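PDB 4FVK: neuraminidase from Influenza A virus, which is predicted to remove terminal sialic acid residues from viral and cellular glycoconjugates, as sialidases of glycosyl hydrolase family 34 do. Local coordinates for residues A[82-87]-A[97-102]; A[126-131]-A[146-151]; A[130-135]-A[182-187]. All blocks are in the same frame, centred on the assembly; numbering follows the deposited sequence.

Contact 1: A[82-87]-A[97-102]; sequences LYKTPI and EMILPG
K84 and E97 form an antiparallel hydrogen-bonded pair: E97 N donates to K84 O (2.8 Å) and K84 N to E97 O (3.0 Å). Beyond the Y83/M98 pair, I99 N donates to L82 O (2.9 Å), while L82 N bonds to L100 O rather than to I99. I99 and L100 thus stand together opposite L82, a beta bulge, with I99 at the psi of -55° that goes with it. Y83 faces M98 in the non-hydrogen-bonded pair between. Its ring lies across the M98 backbone, with M98 CA over one face, 4.2 Å from the centroid, a CH-pi contact. The extended M98 side chain bends only at its last torsion (chi3 -84°), bringing CE to 3.4 Å from Y83 OH. On the other face of the sheet, I99 CD1 rests on K84 CB at 3.9 Å. K84 NZ stays 5.0 Å from E97 OE1, and K84 makes a cation-pi contact with F57. Strand 56-67 pairs with the other edge of 81-86, L82 packs on V116 and V118 of strand 114-120, and F31 and R29 of a second subunit meet Y83 and M98.

Contact 2: A[126-131]-A[146-151]; sequences SFIMIK and GPLRLP
S126 OG accepts the backbone N-H of L148 at 2.8 Å, the one direct hydrogen bond between 126-131 and 146-151. The hydroxyl is swung anti to its own backbone N (chi1 165°), which presents it to the loop; L148 CB also sits close by, 3.3 Å from S126 OG. Beyond this polar end the contact is aliphatic. The I128 side chain crosses that of L148 at about a right angle, its CD1 3.9 Å from L148 CG. I128 and L150 instead meet tip to tip, I128 CD1 to L150 CD2 at 4.0 Å, so one methyl serves both leucines. L148 CD2 lies against the backbone at F127 CA, 3.8 Å away. A water bridges S126 OG and L148 O weakly. The loop reaches this position through a cis peptide before P147, preceded by G146 with positive phi (64°). R149 sets out away from the strand, and its guanidinium is held by a salt bridge to E201 and by hydrogen bonds to the carbonyl oxygens of D168 and G169, while L150 N is held by S104 OG. On the strand side, S126 and I128 pair with A142 and F140, and V166 of strand 161-168 also touches I128. The serine thus satisfies a buried amide of a segment without regular strand pairing, and the remaining hold is branched aliphatic contact, largely shielded from solvent.

Contact 3: A[130-135]-A[182-187]; sequences IKYGEE and LQNGTV. With NAG (2-acetamido-2-deoxy-beta-D-glucopyranose), chain I.
The end of strand 127-132, where the type II' turn Y132-E135 begins, packs on the type I' turn Q183-T186 without a hydrogen bond between the segments; Y132 CA lies 4.9 Å from G185 CA. The Y132 ring lies over the second turn: N184 CA stands 3.8 Å from the ring centroid, almost on the normal, a CH-pi contact, and G185 N is 3.6 Å from Y132 CD1. G185, with no side chain, lies close under Y132 CB and I130 CG2. Y132 CG is anti to the backbone N (chi1 -165°), which lays one face of the ring over N184 CA, the ring and the N184 amide 48° apart; its OH is hydrogen-bonded to OD2 of D110. I130 packs alongside, CG2 3.3 Å from G185 O, and its CD1 meets L182 CD2 tip to tip at 4.1 Å and V187 CG2 at the same distance. T186 OG1 donates to N184 O from above the carbonyl plane (3.1 Å). N184 ND2 is bonded covalently to C1 of NAG (1.4 Å), so the turn carries an N-linked glycan. The arrangement joins hairpins linking the third and fourth strands of two successive four-stranded antiparallel sheets, neighbouring blades of the six-bladed beta-propeller.

Contacts 2 and 3 both use strand 127-132, sharing I130 and K131, with centres about 14 Å apart: contact 2 packs the start of the strand on a loop, contact 3 its end on a glycosylated turn. Contact 1 precedes both in the chain, its centre about 16 Å from each. The tie is K131, whose NZ probably makes a hydrogen bond to I99 O (2.9 Å) while its CD packs on L100 CD1 at 3.9 Å; M129 adds contacts with L100 and P101. A bound zinc ion lies about 9 Å from G102 of contact 1, and a zinc about 11 Å from the side chain of P147 in contact 2. The NAG sugar belongs to contact 3, and all three contacts touch a second subunit.

Contact 1: A[82-87]-A[97-102]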
loop_
_atom_site.group_PDB
_atom_site.type_symbol
_atom_site.label_atom_id
_atom_site.label_comp_id
_atom_site.label_asym_id
_atom_site.label_seq_id
_atom_site.Cartn_x
_atom_site.Cartn_y
_atom_site.Cartn_z
ATOM N N LEU A 82 20.249 4.889 1.150
ATOM C CA LEU A 82 19.754 4.360 -0.099
ATOM C C LEU A 82 18.286 3.958 0.048
ATOM O O LEU A 82 17.896 3.375 1.055
ATOM C CB LEU A 82 20.580 3.131 -0.462
ATOM C CG LEU A 82 20.104 2.231 -1.601
ATOM C CD1 LEU A 82 20.190 2.962 -2.924
ATOM C CD2 LEU A 82 20.956 0.967 -1.601
ATOM N N TYR A 83 17.485 4.262 -0.971
ATOM C CA TYR A 83 16.080 3.890 -0.979
ATOM C C TYR A 83 15.734 3.146 -2.259
ATOM O O TYR A 83 16.497 3.148 -3.217
ATOM C CB TYR A 83 15.217 5.142 -0.925
ATOM C CG TYR A 83 15.161 5.860 0.402
ATOM C CD1 TYR A 83 14.025 5.786 1.191
ATOM C CD2 TYR A 83 16.219 6.644 0.847
ATOM C CE1 TYR A 83 13.932 6.455 2.353
ATOM C CE2 TYR A 83 16.140 7.320 2.061
ATOM C CZ TYR A 83 14.987 7.217 2.803
ATOM O OH TYR A 83 14.849 7.876 4.001
ATOM N N LYS A 84 14.557 2.536 -2.272
ATOM C CA LYS A 84 14.055 1.795 -3.429
ATOM C C LYS A 84 12.565 2.141 -3.622
ATOM O O LYS A 84 11.828 2.265 -2.643
ATOM C CB LYS A 84 14.222 0.304 -3.144
ATOM C CG LYS A 84 13.455 -0.657 -4.024
ATOM C CD LYS A 84 13.871 -2.083 -3.651
ATOM C CE LYS A 84 12.783 -3.094 -3.928
ATOM N NZ LYS A 84 13.317 -4.483 -3.907
ATOM N N THR A 85 12.150 2.305 -4.874
ATOM C CA THR A 85 10.772 2.643 -5.264
ATOM C C THR A 85 10.452 1.892 -6.565
ATOM O O THR A 85 11.309 1.803 -7.427
ATOM C CB THR A 85 10.650 4.167 -5.564
ATOM O OG1 THR A 85 11.082 4.914 -4.422
ATOM C CG2 THR A 85 9.220 4.591 -5.943
ATOM N N PRO A 86 9.217 1.367 -6.722
ATOM C CA PRO A 86 8.849 0.732 -8.003
ATOM C C PRO A 86 8.927 1.734 -9.174
ATOM O O PRO A 86 8.667 2.914 -8.934
ATOM C CB PRO A 86 7.407 0.270 -7.776
ATOM C CG PRO A 86 7.265 0.178 -6.280
ATOM C CD PRO A 86 8.169 1.224 -5.697
ATOM N N ILE A 87 9.315 1.304 -10.381
ATOM C CA ILE A 87 9.507 2.281 -11.483
ATOM C C ILE A 87 8.251 3.073 -11.742
ATOM O O ILE A 87 8.323 4.253 -12.045
ATOM C CB ILE A 87 9.832 1.681 -12.891
ATOM C CG1 ILE A 87 9.675 0.172 -12.923
ATOM C CG2 ILE A 87 11.152 2.214 -13.445
ATOM C CD1 ILE A 87 8.334 -0.237 -13.383
ATOM N N GLU A 97 11.092 2.682 0.073
ATOM C CA GLU A 97 11.582 1.916 1.206
ATOM C C GLU A 97 13.055 2.226 1.508
ATOM O O GLU A 97 13.880 2.165 0.621
ATOM C CB GLU A 97 11.410 0.415 0.928
ATOM C CG GLU A 97 11.993 -0.468 2.012
ATOM C CD GLU A 97 12.301 -1.869 1.523
ATOM O OE1 GLU A 97 12.011 -2.166 0.343
ATOM O OE2 GLU A 97 12.841 -2.671 2.321
ATOM N N MET A 98 13.387 2.518 2.759
ATOM C CA MET A 98 14.790 2.690 3.138
ATOM C C MET A 98 15.499 1.328 3.230
ATOM O O MET A 98 15.012 0.423 3.903
ATOM C CB MET A 98 14.903 3.438 4.470
ATOM C CG MET A 98 16.323 3.779 4.867
ATOM S SD MET A 98 16.459 4.268 6.603
ATOM C CE MET A 98 16.036 6.004 6.527
ATOM N N ILE A 99 16.634 1.190 2.548
ATOM C CA ILE A 99 17.322 -0.088 2.435
ATOM C C ILE A 99 18.544 -0.143 3.350
ATOM O O ILE A 99 18.673 -1.068 4.145
ATOM C CB ILE A 99 17.839 -0.353 0.989
ATOM C CG1 ILE A 99 16.718 -0.294 -0.072
ATOM C CG2 ILE A 99 18.600 -1.667 0.942
ATOM C CD1 ILE A 99 15.659 -1.375 0.057
ATOM N N LEU A 100 19.441 0.841 3.204
ATOM C CA LEU A 100 20.697 0.923 3.953
ATOM C C LEU A 100 21.232 2.356 3.923
ATOM O O LEU A 100 20.912 3.133 3.018
ATOM C CB LEU A 100 21.775 -0.018 3.369
ATOM C CG LEU A 100 21.909 -1.493 3.800
ATOM C CD1 LEU A 100 22.901 -2.204 2.905
ATOM C CD2 LEU A 100 22.273 -1.730 5.277
ATOM N N PRO A 101 22.052 2.716 4.917
ATOM C CA PRO A 101 22.785 3.982 4.867
ATOM C C PRO A 101 23.826 3.876 3.735
ATOM O O PRO A 101 24.318 2.774 3.518
ATOM C CB PRO A 101 23.505 4.023 6.220
ATOM C CG PRO A 101 22.922 2.905 7.026
ATOM C CD PRO A 101 22.454 1.891 6.064
ATOM N N GLY A 102 24.126 4.960 3.022
ATOM C CA GLY A 102 25.102 4.899 1.939
ATOM C C GLY A 102 25.159 6.188 1.141
ATOM O O GLY A 102 24.172 6.914 1.103
#

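Contact 2: A[126-131]-A[146-151]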
loop_
_atom_site.group_PDB
_atom_site.type_symbol
_atom_site.label_atom_id
_atom_site.label_comp_id
_atom_site.label_asym_id
_atom_site.label_seq_id
_atom_site.Cartn_x
_atom_site.Cartn_y
_atom_site.Cartn_z
ATOM N N SER A 126 36.449 5.045 5.126
ATOM C CA SER A 126 35.443 4.573 4.188
ATOM C C SER A 126 35.375 3.053 4.111
ATOM O O SER A 126 36.404 2.375 4.176
ATOM C CB SER A 126 35.676 5.173 2.804
ATOM O OG SER A 126 34.947 4.473 1.824
ATOM N N PHE A 127 34.158 2.516 3.977
ATOM C CA PHE A 127 33.995 1.070 3.853
ATOM C C PHE A 127 32.715 0.675 3.104
ATOM O O PHE A 127 31.767 1.456 2.992
ATOM C CB PHE A 127 34.042 0.390 5.235
ATOM C CG PHE A 127 32.741 0.472 5.992
ATOM C CD1 PHE A 127 31.879 -0.611 6.040
ATOM C CD2 PHE A 127 32.369 1.645 6.635
ATOM C CE1 PHE A 127 30.675 -0.531 6.730
ATOM C CE2 PHE A 127 31.173 1.728 7.332
ATOM C CZ PHE A 127 30.322 0.645 7.371
ATOM N N ILE A 128 32.696 -0.549 2.593
ATOM C CA ILE A 128 31.540 -1.072 1.891
ATOM C C ILE A 128 30.820 -2.178 2.699
ATOM O O ILE A 128 31.443 -3.051 3.281
ATOM C CB ILE A 128 31.941 -1.578 0.498
ATOM C CG1 ILE A 128 32.106 -0.390 -0.466
ATOM C CG2 ILE A 128 30.900 -2.551 -0.063
ATOM C CD1 ILE A 128 32.751 -0.770 -1.762
ATOM N N MET A 129 29.496 -2.110 2.727
ATOM C CA MET A 129 28.650 -3.131 3.322
ATOM C C MET A 129 27.850 -3.855 2.249
ATOM O O MET A 129 27.361 -3.231 1.311
ATOM C CB MET A 129 27.609 -2.454 4.204
ATOM C CG MET A 129 27.897 -2.394 5.640
ATOM S SD MET A 129 26.405 -1.723 6.376
ATOM C CE MET A 129 26.464 -0.018 5.840
ATOM N N ILE A 130 27.637 -5.152 2.423
ATOM C CA ILE A 130 26.835 -5.906 1.465
ATOM C C ILE A 130 25.636 -6.571 2.140
ATOM O O ILE A 130 25.763 -7.147 3.214
ATOM C CB ILE A 130 27.680 -6.980 0.765
ATOM C CG1 ILE A 130 28.972 -6.354 0.216
ATOM C CG2 ILE A 130 26.865 -7.660 -0.331
ATOM C CD1 ILE A 130 29.871 -7.331 -0.529
ATOM N N LYS A 131 24.479 -6.469 1.488
ATOM C CA LYS A 131 23.239 -7.084 1.934
ATOM C C LYS A 131 22.835 -8.146 0.931
ATOM O O LYS A 131 22.924 -7.923 -0.284
ATOM C CB LYS A 131 22.128 -6.032 1.997
ATOM C CG LYS A 131 21.409 -5.921 3.334
ATOM C CD LYS A 131 20.166 -5.036 3.169
ATOM C CE LYS A 131 19.410 -4.816 4.473
ATOM N NZ LYS A 131 18.238 -3.887 4.252
ATOM N N GLY A 146 40.927 5.602 0.432
ATOM C CA GLY A 146 39.527 5.944 0.275
ATOM C C GLY A 146 39.316 7.284 -0.395
ATOM O O GLY A 146 40.283 7.944 -0.788
ATOM N N PRO A 147 38.049 7.689 -0.568
ATOM C CA PRO A 147 36.852 6.904 -0.224
ATOM C C PRO A 147 36.615 5.760 -1.201
ATOM O O PRO A 147 36.930 5.892 -2.384
ATOM C CB PRO A 147 35.716 7.925 -0.368
ATOM C CG PRO A 147 36.218 8.878 -1.410
ATOM C CD PRO A 147 37.708 8.971 -1.212
ATOM N N LEU A 148 36.071 4.652 -0.712
ATOM C CA LEU A 148 35.554 3.610 -1.594
ATOM C C LEU A 148 34.341 4.174 -2.308
ATOM O O LEU A 148 33.595 4.944 -1.718
ATOM C CB LEU A 148 35.134 2.408 -0.790
ATOM C CG LEU A 148 35.964 1.135 -0.743
ATOM C CD1 LEU A 148 37.362 1.333 -1.298
ATOM C CD2 LEU A 148 35.980 0.673 0.691
ATOM N N ARG A 149 34.167 3.814 -3.578
ATOM C CA ARG A 149 33.103 4.357 -4.419
ATOM C C ARG A 149 32.474 3.221 -5.209
ATOM O O ARG A 149 33.176 2.444 -5.861
ATOM C CB ARG A 149 33.647 5.420 -5.396
ATOM C CG ARG A 149 34.679 6.367 -4.782
ATOM C CD ARG A 149 35.111 7.499 -5.689
ATOM N NE ARG A 149 36.148 7.116 -6.645
ATOM C CZ ARG A 149 37.444 6.998 -6.344
ATOM N NH1 ARG A 149 37.877 7.210 -5.098
ATOM N NH2 ARG A 149 38.313 6.668 -7.296
ATOM N N LEU A 150 31.149 3.134 -5.158
ATOM C CA LEU A 150 30.402 2.151 -5.935
ATOM C C LEU A 150 29.877 2.853 -7.156
ATOM O O LEU A 150 29.843 4.071 -7.168
ATOM C CB LEU A 150 29.249 1.601 -5.110
ATOM C CG LEU A 150 29.841 0.637 -4.089
ATOM C CD1 LEU A 150 28.911 0.504 -2.908
ATOM C CD2 LEU A 150 30.148 -0.716 -4.762
ATOM N N PRO A 151 29.471 2.096 -8.186
ATOM C CA PRO A 151 29.131 2.702 -9.481
ATOM C C PRO A 151 27.826 3.511 -9.578
ATOM O O PRO A 151 27.715 4.276 -10.535
ATOM C CB PRO A 151 28.986 1.488 -10.413
ATOM C CG PRO A 151 29.575 0.342 -9.702
ATOM C CD PRO A 151 29.428 0.625 -8.250
HETATM O O HOH W 1 32.203 6.267 0.983
#

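Contact 3: A[130-135]-A[182-187]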
loop_
_atom_site.group_PDB
_atom_site.type_symbol
_atom_site.label_atom_id
_atom_site.label_comp_id
_atom_site.label_asym_id
_atom_site.label_seq_id
_atom_site.Cartn_x
_atom_site.Cartn_y
_atom_site.Cartn_z
ATOM N N ILE A 130 27.637 -5.152 2.423
ATOM C CA ILE A 130 26.835 -5.906 1.465
ATOM C C ILE A 130 25.636 -6.571 2.140
ATOM O O ILE A 130 25.763 -7.147 3.214
ATOM C CB ILE A 130 27.680 -6.980 0.765
ATOM C CG1 ILE A 130 28.972 -6.354 0.216
ATOM C CG2 ILE A 130 26.865 -7.660 -0.331
ATOM C CD1 ILE A 130 29.871 -7.331 -0.529
ATOM N N LYS A 131 24.479 -6.469 1.488
ATOM C CA LYS A 131 23.239 -7.084 1.934
ATOM C C LYS A 131 22.835 -8.146 0.931
ATOM O O LYS A 131 22.924 -7.923 -0.284
ATOM C CB LYS A 131 22.128 -6.032 1.997
ATOM C CG LYS A 131 21.409 -5.921 3.334
ATOM C CD LYS A 131 20.166 -5.036 3.169
ATOM C CE LYS A 131 19.410 -4.816 4.473
ATOM N NZ LYS A 131 18.238 -3.887 4.252
ATOM N N TYR A 132 22.432 -9.307 1.440
ATOM C CA TYR A 132 21.831 -10.333 0.607
ATOM C C TYR A 132 20.419 -10.551 1.142
ATOM O O TYR A 132 20.240 -11.020 2.274
ATOM C CB TYR A 132 22.659 -11.627 0.619
ATOM C CG TYR A 132 22.273 -12.580 -0.483
ATOM C CD1 TYR A 132 22.472 -12.234 -1.824
ATOM C CD2 TYR A 132 21.686 -13.806 -0.203
ATOM C CE1 TYR A 132 22.090 -13.080 -2.850
ATOM C CE2 TYR A 132 21.316 -14.674 -1.232
ATOM C CZ TYR A 132 21.514 -14.293 -2.548
ATOM O OH TYR A 132 21.171 -15.128 -3.581
ATOM N N GLY A 133 19.418 -10.175 0.353
ATOM C CA GLY A 133 18.060 -10.055 0.866
ATOM C C GLY A 133 18.044 -9.008 1.973
ATOM O O GLY A 133 18.489 -7.877 1.782
ATOM N N GLU A 134 17.564 -9.386 3.149
ATOM C CA GLU A 134 17.526 -8.462 4.282
ATOM C C GLU A 134 18.763 -8.615 5.170
ATOM O O GLU A 134 18.969 -7.853 6.100
ATOM C CB GLU A 134 16.240 -8.663 5.109
ATOM C CG GLU A 134 14.943 -8.646 4.278
ATOM C CD GLU A 134 14.644 -7.297 3.627
ATOM O OE1 GLU A 134 14.097 -7.284 2.499
ATOM O OE2 GLU A 134 14.944 -6.246 4.234
ATOM N N GLU A 135 19.593 -9.600 4.861
ATOM C CA GLU A 135 20.703 -9.978 5.732
ATOM C C GLU A 135 22.055 -9.344 5.308
ATOM O O GLU A 135 22.510 -9.542 4.195
ATOM C CB GLU A 135 20.784 -11.507 5.727
ATOM C CG GLU A 135 22.098 -12.107 6.158
ATOM C CD GLU A 135 22.085 -13.629 6.048
ATOM O OE1 GLU A 135 22.875 -14.288 6.762
ATOM O OE2 GLU A 135 21.289 -14.170 5.251
ATOM N N LEU A 182 31.079 -11.720 -6.104
ATOM C CA LEU A 182 30.269 -12.006 -4.930
ATOM C C LEU A 182 29.432 -13.247 -5.180
ATOM O O LEU A 182 29.024 -13.494 -6.300
ATOM C CB LEU A 182 29.304 -10.845 -4.674
ATOM C CG LEU A 182 29.756 -9.532 -4.024
ATOM C CD1 LEU A 182 31.066 -9.034 -4.559
ATOM C CD2 LEU A 182 28.688 -8.467 -4.253
ATOM N N GLN A 183 29.172 -14.012 -4.129
ATOM C CA GLN A 183 28.129 -15.025 -4.141
ATOM C C GLN A 183 27.438 -14.916 -2.792
ATOM O O GLN A 183 28.096 -14.696 -1.788
ATOM C CB GLN A 183 28.715 -16.421 -4.330
ATOM C CG GLN A 183 28.892 -16.800 -5.787
ATOM C CD GLN A 183 30.020 -17.786 -6.007
ATOM O OE1 GLN A 183 30.422 -18.498 -5.091
ATOM N NE2 GLN A 183 30.547 -17.821 -7.226
ATOM N N ASN A 184 26.138 -15.062 -2.753
ATOM C CA ASN A 184 25.375 -14.874 -1.551
ATOM C C ASN A 184 25.772 -13.648 -0.789
ATOM O O ASN A 184 25.825 -13.690 0.372
ATOM C CB ASN A 184 25.419 -16.125 -0.682
ATOM C CG ASN A 184 24.786 -17.297 -1.357
ATOM O OD1 ASN A 184 24.017 -17.111 -2.220
ATOM N ND2 ASN A 184 25.115 -18.485 -0.970
ATOM N N GLY A 185 26.039 -12.558 -1.472
ATOM C CA GLY A 185 26.406 -11.310 -0.842
ATOM C C GLY A 185 27.773 -11.383 -0.187
ATOM O O GLY A 185 28.122 -10.518 0.612
ATOM N N THR A 186 28.552 -12.404 -0.548
ATOM C CA THR A 186 29.859 -12.638 0.061
ATOM C C THR A 186 31.001 -12.622 -0.973
ATOM O O THR A 186 30.974 -13.358 -1.962
ATOM C CB THR A 186 29.878 -13.975 0.864
ATOM O OG1 THR A 186 28.654 -14.118 1.602
ATOM C CG2 THR A 186 31.051 -14.010 1.836
ATOM N N VAL A 187 31.994 -11.770 -0.730
ATOM C CA VAL A 187 33.140 -11.622 -1.620
ATOM C C VAL A 187 33.877 -12.937 -1.726
ATOM O O VAL A 187 34.304 -13.471 -0.717
ATOM C CB VAL A 187 34.131 -10.585 -1.079
ATOM C CG1 VAL A 187 35.373 -10.497 -1.992
ATOM C CG2 VAL A 187 33.461 -9.237 -0.960
HETATM C C1 NAG I . 25.027 -19.891 -1.266
HETATM C C2 NAG I . 24.104 -20.807 -0.462
HETATM C C3 NAG I . 24.183 -22.285 -0.843
HETATM C C4 NAG I . 24.376 -22.515 -2.339
HETATM C C5 NAG I . 25.413 -21.565 -2.927
HETATM C C6 NAG I . 25.475 -21.702 -4.446
HETATM C C7 NAG I . 23.683 -21.076 1.935
HETATM C C8 NAG I . 24.390 -21.693 3.111
HETATM N N2 NAG I . 24.460 -20.660 0.934
HETATM O O3 NAG I . 22.987 -22.922 -0.439
HETATM O O4 NAG I . 24.771 -23.852 -2.563
HETATM O O5 NAG I . 25.061 -20.230 -2.636
HETATM O O6 NAG I . 26.447 -22.649 -4.833
HETATM O O7 NAG I . 22.456 -20.972 1.931
#